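Local structure of nitrogenase molybdenum-iron protein beta chain (Clostridium pasteurianum, 4WES) at residues 41-46 with 113-118; 192-197 with 275-280; 372-377 with 389-394. The protein forms, with the alpha chain, the molybdenum-iron component of nitrogenase, which reduces dinitrogen to ammonium, and shares an [8Fe-7S] cluster with that chain. One frame throughout, in Å; residues are numbered along the deposited sequence.

Contact 1: 41-46 with 113-118; sequences HSHGSQ and DDLPTY. With CLF (Fe(8)-S(7) cluster), chain H.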
loop_
_atom_site.group_PDB
_atom_site.type_symbol
_atom_site.label_atom_id
_atom_site.label_comp_id
_atom_site.label_asym_id
_atom_site.label_seq_id
_atom_site.Cartn_x
_atom_site.Cartn_y
_atom_site.Cartn_z
ATOM N N HIS B 41 -33.948 9.844 8.235
ATOM C CA HIS B 41 -34.615 9.794 9.524
ATOM C C HIS B 41 -34.805 8.375 9.967
ATOM O O HIS B 41 -35.378 7.554 9.247
ATOM C CB HIS B 41 -35.986 10.468 9.466
ATOM C CG HIS B 41 -36.658 10.522 10.789
ATOM N ND1 HIS B 41 -36.318 11.436 11.755
ATOM C CD2 HIS B 41 -37.572 9.684 11.348
ATOM C CE1 HIS B 41 -37.026 11.184 12.835
ATOM N NE2 HIS B 41 -37.798 10.137 12.617
ATOM N N SER B 42 -34.284 8.074 11.163
ATOM C CA SER B 42 -34.374 6.746 11.755
ATOM C C SER B 42 -35.550 6.678 12.709
ATOM O O SER B 42 -35.556 7.298 13.774
ATOM C CB SER B 42 -33.081 6.486 12.501
ATOM O OG SER B 42 -33.096 5.207 13.126
ATOM N N HIS B 43 -36.591 5.941 12.312
ATOM C CA HIS B 43 -37.786 5.858 13.122
ATOM C C HIS B 43 -37.677 4.668 14.102
ATOM O O HIS B 43 -38.012 3.529 13.787
ATOM C CB HIS B 43 -39.020 5.726 12.207
ATOM C CG HIS B 43 -40.309 5.682 12.945
ATOM N ND1 HIS B 43 -40.782 6.748 13.680
ATOM C CD2 HIS B 43 -41.242 4.711 13.025
ATOM C CE1 HIS B 43 -41.953 6.421 14.187
ATOM N NE2 HIS B 43 -42.262 5.194 13.798
ATOM N N GLY B 44 -37.158 4.951 15.274
ATOM C CA GLY B 44 -36.915 3.957 16.295
ATOM C C GLY B 44 -36.323 4.610 17.528
ATOM O O GLY B 44 -36.368 5.813 17.698
ATOM N N SER B 45 -35.737 3.778 18.393
ATOM C CA SER B 45 -34.953 4.288 19.492
ATOM C C SER B 45 -33.644 4.853 18.947
ATOM O O SER B 45 -33.101 4.365 17.946
ATOM C CB SER B 45 -34.706 3.159 20.520
ATOM O OG SER B 45 -33.744 3.542 21.478
ATOM N N GLN B 46 -33.173 5.931 19.567
ATOM C CA GLN B 46 -32.049 6.715 19.054
ATOM C C GLN B 46 -30.725 6.008 19.058
ATOM O O GLN B 46 -29.800 6.448 18.369
ATOM C CB GLN B 46 -31.926 8.041 19.825
ATOM C CG GLN B 46 -31.457 7.839 21.271
ATOM C CD GLN B 46 -31.984 8.835 22.248
ATOM O OE1 GLN B 46 -32.549 9.886 21.877
ATOM N NE2 GLN B 46 -31.751 8.560 23.523
ATOM N N ASP B 113 -45.574 -0.271 13.529
ATOM C CA ASP B 113 -45.907 1.126 13.230
ATOM C C ASP B 113 -46.311 1.287 11.775
ATOM O O ASP B 113 -45.745 0.675 10.875
ATOM C CB ASP B 113 -44.725 2.058 13.510
ATOM C CG ASP B 113 -44.685 2.593 14.926
ATOM O OD1 ASP B 113 -45.266 1.984 15.841
ATOM O OD2 ASP B 113 -44.043 3.639 15.133
ATOM N N ASP B 114 -47.256 2.174 11.555
ATOM C CA ASP B 114 -47.882 2.371 10.261
ATOM C C ASP B 114 -47.436 3.719 9.655
ATOM O O ASP B 114 -48.106 4.735 9.770
ATOM C CB ASP B 114 -49.397 2.339 10.480
ATOM C CG ASP B 114 -50.198 2.508 9.217
ATOM O OD1 ASP B 114 -49.671 2.639 8.103
ATOM O OD2 ASP B 114 -51.431 2.476 9.371
ATOM N N LEU B 115 -46.285 3.701 8.981
ATOM C CA LEU B 115 -45.697 4.924 8.423
ATOM C C LEU B 115 -46.622 5.627 7.414
ATOM O O LEU B 115 -46.756 6.841 7.415
ATOM C CB LEU B 115 -44.337 4.625 7.788
ATOM C CG LEU B 115 -43.143 4.593 8.760
ATOM C CD1 LEU B 115 -42.851 5.996 9.271
ATOM C CD2 LEU B 115 -43.317 3.625 9.927
ATOM N N PRO B 116 -47.258 4.857 6.514
ATOM C CA PRO B 116 -48.159 5.543 5.581
ATOM C C PRO B 116 -49.242 6.359 6.278
ATOM O O PRO B 116 -49.512 7.481 5.874
ATOM C CB PRO B 116 -48.771 4.398 4.803
ATOM C CG PRO B 116 -47.728 3.336 4.823
ATOM C CD PRO B 116 -47.105 3.426 6.190
ATOM N N THR B 117 -49.813 5.836 7.351
ATOM C CA THR B 117 -50.789 6.572 8.105
ATOM C C THR B 117 -50.185 7.800 8.783
ATOM O O THR B 117 -50.772 8.910 8.713
ATOM C CB THR B 117 -51.500 5.673 9.130
ATOM O OG1 THR B 117 -52.262 4.684 8.429
ATOM C CG2 THR B 117 -52.427 6.485 10.052
ATOM N N TYR B 118 -49.027 7.664 9.432
ATOM C CA TYR B 118 -48.443 8.826 10.061
ATOM C C TYR B 118 -48.158 9.935 9.033
ATOM O O TYR B 118 -48.355 11.128 9.304
ATOM C CB TYR B 118 -47.159 8.461 10.817
ATOM C CG TYR B 118 -47.287 7.392 11.890
ATOM C CD1 TYR B 118 -48.502 7.109 12.505
ATOM C CD2 TYR B 118 -46.165 6.693 12.308
ATOM C CE1 TYR B 118 -48.596 6.126 13.488
ATOM C CE2 TYR B 118 -46.248 5.722 13.281
ATOM C CZ TYR B 118 -47.455 5.426 13.866
ATOM O OH TYR B 118 -47.487 4.447 14.851
HETATM FE FE1 CLF H . -32.398 -0.824 20.040
HETATM FE FE2 CLF H . -30.838 0.308 18.453
HETATM FE FE3 CLF H . -30.040 0.208 21.096
HETATM FE FE4 CLF H . -30.112 -1.990 19.510
HETATM S S1 CLF H . -31.917 -1.867 17.951
HETATM S S2A CLF H . -31.802 1.427 20.207
HETATM S S4A CLF H . -28.736 -0.191 19.265
HETATM S S3A CLF H . -31.026 -1.838 21.630
HETATM FE FE5 CLF H . -29.214 -3.547 16.566
HETATM FE FE6 CLF H . -32.433 -3.660 14.921
HETATM FE FE7 CLF H . -30.005 -2.667 14.094
HETATM FE FE8 CLF H . -31.080 -1.004 15.915
HETATM S S2B CLF H . -30.397 -4.700 15.094
HETATM S S3B CLF H . -32.054 -1.596 13.947
HETATM S S4B CLF H . -28.823 -1.471 15.676
#
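Asp113 OD2 is gripped by two donors, His43 NE2 across the contact and the backbone N of Gly80. The bond from His43 NE2 to Asp113 OD2 measures 2.7 Å with an N-H...O angle of 151°. It uses the oxygen's anti lone pair, on the side away from OD1, with the acceptor tilted out of the imidazole plane. Ring and carboxylate planes are turned 45° against each other. The imidazole gets there because His43 CG stands anti to the backbone N (chi1 -178°), carrying the ring from strand 38-43 toward the start of helix 115-125. Its other nitrogen, ND1, is bonded to Ser69 OG, and bonds at both nitrogens fix the ring's rotation. In one of two conformers each, Leu115 brings CD2 to 3.9 Å from His43 CD2, while Tyr118 presents its ring edge, CE2 lying 4.1 Å from His43 NE2. Asp114 caps the helix: its OD1 accepts from Thr117 N at 3.3 Å. On the strand side the chain runs on to the [8Fe-7S] cluster, where Ser45 OG lies 3.1 Å from sulfur S2A. Pairing with a carboxylate through NE2 would favour a proton on that nitrogen and, if the ring were protonated, would probably stabilise its charge; this His-carboxylate pair joins the strand leading into the cluster pocket to the residue just before the N-cap of helix 115-125.

Contact 2: 192-197 with 275-280; sequences EAMDIP and EFIMAL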
loop_
_atom_site.group_PDB
_atom_site.type_symbol
_atom_site.label_atom_id
_atom_site.label_comp_id
_atom_site.label_asym_id
_atom_site.label_seq_id
_atom_site.Cartn_x
_atom_site.Cartn_y
_atom_site.Cartn_z
ATOM N N GLU B 192 -20.276 9.016 -19.168
ATOM C CA GLU B 192 -19.939 10.276 -19.836
ATOM C C GLU B 192 -18.958 10.024 -20.977
ATOM O O GLU B 192 -19.090 10.615 -22.062
ATOM C CB GLU B 192 -19.400 11.259 -18.812
ATOM C CG GLU B 192 -20.537 11.710 -17.894
ATOM C CD GLU B 192 -20.117 12.406 -16.629
ATOM O OE1 GLU B 192 -18.916 12.697 -16.467
ATOM O OE2 GLU B 192 -21.039 12.647 -15.797
ATOM N N ALA B 193 -17.984 9.136 -20.774
ATOM C CA ALA B 193 -17.044 8.809 -21.852
ATOM C C ALA B 193 -17.767 8.132 -23.034
ATOM O O ALA B 193 -17.369 8.307 -24.195
ATOM C CB ALA B 193 -15.910 7.939 -21.334
ATOM N N MET B 194 -18.795 7.344 -22.741
ATOM C CA MET B 194 -19.620 6.684 -23.752
ATOM C C MET B 194 -20.592 7.670 -24.432
ATOM O O MET B 194 -21.236 7.304 -25.414
ATOM C CB MET B 194 -20.436 5.525 -23.160
ATOM C CG MET B 194 -19.638 4.268 -22.757
ATOM S SD MET B 194 -18.948 3.323 -24.112
ATOM C CE MET B 194 -20.419 2.612 -24.867
ATOM N N ASP B 195 -20.727 8.877 -23.884
ATOM C CA ASP B 195 -21.665 9.882 -24.353
ATOM C C ASP B 195 -23.125 9.418 -24.229
ATOM O O ASP B 195 -23.944 9.647 -25.133
ATOM C CB ASP B 195 -21.336 10.322 -25.792
ATOM C CG ASP B 195 -22.011 11.623 -26.170
ATOM O OD1 ASP B 195 -22.328 12.446 -25.268
ATOM O OD2 ASP B 195 -22.212 11.835 -27.379
ATOM N N ILE B 196 -23.454 8.811 -23.090
ATOM C CA ILE B 196 -24.771 8.298 -22.806
ATOM C C ILE B 196 -25.415 9.084 -21.654
ATOM O O ILE B 196 -24.966 8.984 -20.521
ATOM C CB ILE B 196 -24.721 6.799 -22.454
ATOM C CG1 ILE B 196 -24.250 6.026 -23.672
ATOM C CG2 ILE B 196 -26.065 6.278 -21.960
ATOM C CD1 ILE B 196 -23.888 4.575 -23.390
ATOM N N PRO B 197 -26.497 9.819 -21.926
ATOM C CA PRO B 197 -27.227 10.495 -20.843
ATOM C C PRO B 197 -27.809 9.512 -19.847
ATOM O O PRO B 197 -28.289 8.440 -20.256
ATOM C CB PRO B 197 -28.334 11.273 -21.585
ATOM C CG PRO B 197 -27.750 11.493 -22.962
ATOM C CD PRO B 197 -26.971 10.242 -23.255
ATOM N N GLU B 275 -19.084 -6.583 -19.427
ATOM C CA GLU B 275 -20.544 -6.774 -19.553
ATOM C C GLU B 275 -21.306 -5.457 -19.373
ATOM O O GLU B 275 -22.335 -5.203 -20.028
ATOM C CB GLU B 275 -21.019 -7.815 -18.551
ATOM C CG GLU B 275 -20.588 -9.222 -18.960
ATOM C CD GLU B 275 -20.386 -10.213 -17.814
ATOM O OE1 GLU B 275 -20.784 -9.964 -16.633
ATOM O OE2 GLU B 275 -19.780 -11.291 -18.115
ATOM N N PHE B 276 -20.837 -4.598 -18.487
ATOM C CA PHE B 276 -21.410 -3.268 -18.292
ATOM C C PHE B 276 -21.218 -2.410 -19.532
ATOM O O PHE B 276 -22.186 -1.813 -20.007
ATOM C CB PHE B 276 -20.752 -2.637 -17.030
ATOM C CG PHE B 276 -21.023 -1.181 -16.847
ATOM C CD1 PHE B 276 -22.267 -0.741 -16.428
ATOM C CD2 PHE B 276 -20.045 -0.251 -17.072
ATOM C CE1 PHE B 276 -22.508 0.620 -16.251
ATOM C CE2 PHE B 276 -20.277 1.102 -16.897
ATOM C CZ PHE B 276 -21.520 1.539 -16.503
ATOM N N ILE B 277 -20.002 -2.325 -20.056
ATOM C CA ILE B 277 -19.747 -1.516 -21.247
ATOM C C ILE B 277 -20.572 -2.045 -22.432
ATOM O O ILE B 277 -21.182 -1.265 -23.191
ATOM C CB ILE B 277 -18.251 -1.513 -21.582
ATOM C CG1 ILE B 277 -17.448 -0.834 -20.477
ATOM C CG2 ILE B 277 -17.962 -0.850 -22.925
ATOM C CD1 ILE B 277 -17.782 0.611 -20.217
ATOM N N MET B 278 -20.634 -3.355 -22.600
ATOM C CA MET B 278 -21.444 -3.935 -23.704
ATOM C C MET B 278 -22.917 -3.639 -23.536
ATOM O O MET B 278 -23.605 -3.344 -24.521
ATOM C CB MET B 278 -21.206 -5.433 -23.840
ATOM C CG MET B 278 -19.807 -5.814 -24.310
ATOM S SD MET B 278 -19.366 -5.196 -25.917
ATOM C CE MET B 278 -19.045 -3.467 -25.559
ATOM N N ALA B 279 -23.444 -3.686 -22.302
ATOM C CA ALA B 279 -24.844 -3.343 -22.080
ATOM C C ALA B 279 -25.093 -1.916 -22.502
ATOM O O ALA B 279 -26.134 -1.613 -23.130
ATOM C CB ALA B 279 -25.222 -3.538 -20.623
ATOM N N LEU B 280 -24.203 -1.004 -22.153
ATOM C CA LEU B 280 -24.339 0.411 -22.554
ATOM C C LEU B 280 -24.335 0.556 -24.069
ATOM O O LEU B 280 -25.170 1.268 -24.641
ATOM C CB LEU B 280 -23.186 1.236 -21.978
ATOM C CG LEU B 280 -23.274 1.874 -20.581
ATOM C CD1 LEU B 280 -23.956 0.981 -19.553
ATOM C CD2 LEU B 280 -21.869 2.240 -20.110
#
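Ile277 is the first residue of 275-280 to touch 192-197. Its CG2 lies 4.4 Å from Met194 SD, a loose apolar contact, and the Met194 methyl CE comes to 4.3 Å from Ile277 O. The Met194 chain is bent at chi2 (-69°) and chi3 (-70°) rather than extended where SD and CE come near Ile277. One turn later, Leu280 carries the closer part of the contact. Its CD2 meets Met194 CG at 4.0 Å, and its CB receives the end of Ile196, with CD1 at 3.7 Å. Ile196 CD1 is also 3.8 Å from Leu280 O, so the methyl rests against backbone as well as side chain. Met194 and Leu280 each have two conformers; their contacts are those of one. Phe191 and Leu239 also pack on Leu280. Between Met194 and Ile196, Asp195 turns the chain with a positive phi of 62°, and its N bonds to Glu192 O at 3.0 Å. This is a Schellman motif ending helix 181-193, and it sends the chain on into strand 198-200. Such a helix end packed on helix 270-284, beside a parallel sheet of order 2-1-3-4, belongs to the Rossmann-like alpha/beta domains of the nitrogenase component 1 family.

Contact 3: 372-377 with 389-394; sequences GDFFDV and LISNTY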
loop_
_atom_site.group_PDB
_atom_site.type_symbol
_atom_site.label_atom_id
_atom_site.label_comp_id
_atom_site.label_asym_id
_atom_site.label_seq_id
_atom_site.Cartn_x
_atom_site.Cartn_y
_atom_site.Cartn_z
ATOM N N GLY B 372 -22.211 -17.058 6.672
ATOM C CA GLY B 372 -21.005 -17.387 7.439
ATOM C C GLY B 372 -20.461 -16.111 8.075
ATOM O O GLY B 372 -20.920 -15.008 7.793
ATOM N N ASP B 373 -19.470 -16.297 8.954
ATOM C CA ASP B 373 -18.913 -15.153 9.660
ATOM C C ASP B 373 -17.383 -15.215 9.707
ATOM O O ASP B 373 -16.763 -16.138 9.162
ATOM C CB ASP B 373 -19.587 -14.995 11.037
ATOM C CG ASP B 373 -19.480 -16.230 11.911
ATOM O OD1 ASP B 373 -18.409 -16.872 11.922
ATOM O OD2 ASP B 373 -20.457 -16.513 12.630
ATOM N N PHE B 374 -16.759 -14.190 10.284
ATOM C CA PHE B 374 -15.300 -14.134 10.357
ATOM C C PHE B 374 -14.724 -15.223 11.249
ATOM O O PHE B 374 -13.554 -15.542 11.122
ATOM C CB PHE B 374 -14.829 -12.763 10.851
ATOM C CG PHE B 374 -14.846 -11.642 9.830
ATOM C CD1 PHE B 374 -13.733 -11.371 9.070
ATOM C CD2 PHE B 374 -15.972 -10.858 9.624
ATOM C CE1 PHE B 374 -13.703 -10.334 8.175
ATOM C CE2 PHE B 374 -15.967 -9.820 8.709
ATOM C CZ PHE B 374 -14.825 -9.574 7.978
ATOM N N PHE B 375 -15.514 -15.746 12.189
ATOM C CA PHE B 375 -15.037 -16.865 13.008
ATOM C C PHE B 375 -14.932 -18.117 12.156
ATOM O O PHE B 375 -13.903 -18.826 12.226
ATOM C CB PHE B 375 -15.976 -17.021 14.215
ATOM C CG PHE B 375 -15.480 -17.953 15.287
ATOM C CD1 PHE B 375 -14.841 -17.476 16.412
ATOM C CD2 PHE B 375 -15.711 -19.315 15.202
ATOM C CE1 PHE B 375 -14.435 -18.312 17.425
ATOM C CE2 PHE B 375 -15.282 -20.155 16.219
ATOM C CZ PHE B 375 -14.669 -19.658 17.340
ATOM N N ASP B 376 -15.949 -18.385 11.345
ATOM C CA ASP B 376 -15.865 -19.511 10.392
ATOM C C ASP B 376 -14.604 -19.436 9.554
ATOM O O ASP B 376 -13.856 -20.412 9.434
ATOM C CB ASP B 376 -17.039 -19.484 9.428
ATOM C CG ASP B 376 -18.383 -19.862 10.054
ATOM O OD1 ASP B 376 -18.445 -20.833 10.848
ATOM O OD2 ASP B 376 -19.389 -19.225 9.655
ATOM N N VAL B 377 -14.361 -18.277 8.912
ATOM C CA VAL B 377 -13.276 -18.231 7.968
ATOM C C VAL B 377 -11.947 -18.435 8.694
ATOM O O VAL B 377 -11.031 -19.067 8.159
ATOM C CB VAL B 377 -13.313 -16.968 7.109
ATOM C CG1 VAL B 377 -12.115 -16.935 6.162
ATOM C CG2 VAL B 377 -14.571 -16.968 6.271
ATOM N N LEU B 389 -5.963 -12.303 1.976
ATOM C CA LEU B 389 -7.258 -12.068 2.633
ATOM C C LEU B 389 -7.788 -10.743 2.158
ATOM O O LEU B 389 -7.079 -9.736 2.231
ATOM C CB LEU B 389 -7.091 -12.056 4.149
ATOM C CG LEU B 389 -8.306 -11.710 4.997
ATOM C CD1 LEU B 389 -9.447 -12.679 4.840
ATOM C CD2 LEU B 389 -7.947 -11.589 6.451
ATOM N N ILE B 390 -9.043 -10.733 1.744
ATOM C CA ILE B 390 -9.732 -9.533 1.270
ATOM C C ILE B 390 -11.046 -9.382 2.028
ATOM O O ILE B 390 -11.895 -10.269 1.971
ATOM C CB ILE B 390 -10.001 -9.568 -0.253
ATOM C CG1 ILE B 390 -8.731 -9.894 -1.049
ATOM C CG2 ILE B 390 -10.607 -8.247 -0.685
ATOM C CD1 ILE B 390 -8.944 -9.983 -2.524
ATOM N N SER B 391 -11.179 -8.290 2.780
ATOM C CA SER B 391 -12.362 -8.082 3.584
ATOM C C SER B 391 -12.392 -6.662 4.096
ATOM O O SER B 391 -11.464 -5.888 3.867
ATOM C CB SER B 391 -12.398 -9.038 4.810
ATOM O OG SER B 391 -11.452 -8.652 5.817
ATOM N N ASN B 392 -13.417 -6.347 4.900
ATOM C CA ASN B 392 -13.443 -5.059 5.573
ATOM C C ASN B 392 -12.444 -5.058 6.727
ATOM O O ASN B 392 -11.660 -6.002 6.925
ATOM C CB ASN B 392 -14.872 -4.723 6.017
ATOM C CG ASN B 392 -15.377 -5.606 7.155
ATOM O OD1 ASN B 392 -14.607 -6.151 7.935
ATOM N ND2 ASN B 392 -16.698 -5.698 7.266
ATOM N N THR B 393 -12.430 -3.965 7.508
ATOM C CA THR B 393 -11.456 -3.790 8.580
ATOM C C THR B 393 -11.310 -4.982 9.503
ATOM O O THR B 393 -10.213 -5.260 10.012
ATOM C CB THR B 393 -11.763 -2.508 9.350
ATOM O OG1 THR B 393 -11.490 -1.383 8.515
ATOM C CG2 THR B 393 -11.010 -2.354 10.649
ATOM N N TYR B 394 -12.408 -5.676 9.789
ATOM C CA TYR B 394 -12.372 -6.740 10.800
ATOM C C TYR B 394 -11.529 -7.930 10.397
ATOM O O TYR B 394 -11.121 -8.707 11.262
ATOM C CB TYR B 394 -13.799 -7.144 11.196
ATOM C CG TYR B 394 -14.461 -6.045 11.984
ATOM C CD1 TYR B 394 -14.112 -5.832 13.315
ATOM C CD2 TYR B 394 -15.416 -5.202 11.430
ATOM C CE1 TYR B 394 -14.671 -4.810 14.064
ATOM C CE2 TYR B 394 -15.981 -4.186 12.183
ATOM C CZ TYR B 394 -15.633 -3.994 13.480
ATOM O OH TYR B 394 -16.207 -2.997 14.234
#
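Phe374 fills the tight part of this contact, its ring bordered by Ser391, Asn392 and Tyr394. Its CG lies anti to the carbonyl carbon (chi1 -78°), which turns the ring toward 389-394. The closest approach is Phe374 CZ to Asn392 OD1, 3.4 Å, with ring and amide planes only 23° apart. Ser391 OG lies at the ring edge, 3.7 Å from Phe374 CE1. Over one face sits Tyr394 CB, 4.3 Å from the centroid and 15° off the ring normal, a CH-pi contact. The polar groups beside the ring have partners of their own: Asn392 OD1 accepts from Tyr394 N at 2.9 Å, an Asx turn, and Ser391 OG donates to Asn392 O at 2.9 Å, on a lone pair. Helix 374-383 is the connection of a beta-alpha-beta crossover from strand 367-370 to strand 388-391 in a five-stranded parallel sheet; its first residue, Phe374, meets the end of the latter, and Phe374 and Val377 also touch Leu318 of strand 314-318. Looser is the part further along the helix, where Val377 and Leu389 start toward the other segment but their side chains approach no nearer than 5.2 Å. The helix start itself is held by a capping box, with Asp376 N bonded to Asp373 OD1 at 2.9 Å and Asp373 N to Asp376 OD2. Tyr394's ring leads away from Phe374 to stack on Trp84 of the alpha chain, whose backbone O is bonded to Tyr394 OH.

From the N terminus, contact 1 comes first and closes a loop of 66 residues, 41 of them helical, tying strand 38-43 of the first parallel sheet to helix 115-125. Contact 2 follows in series and closes a 77-residue loop that joins the end of helix 181-193 to helix 270-284, flanking the second parallel sheet. Contact 3 is the most local, spanning 11 residues between helix 374-383 and strand 388-391 of the third sheet. None nests within or crosses another. They do not touch: nearest atoms are about 27 Å apart for contacts 1 and 2, about 17 Å for 1 and 3, and about 18 Å for 2 and 3.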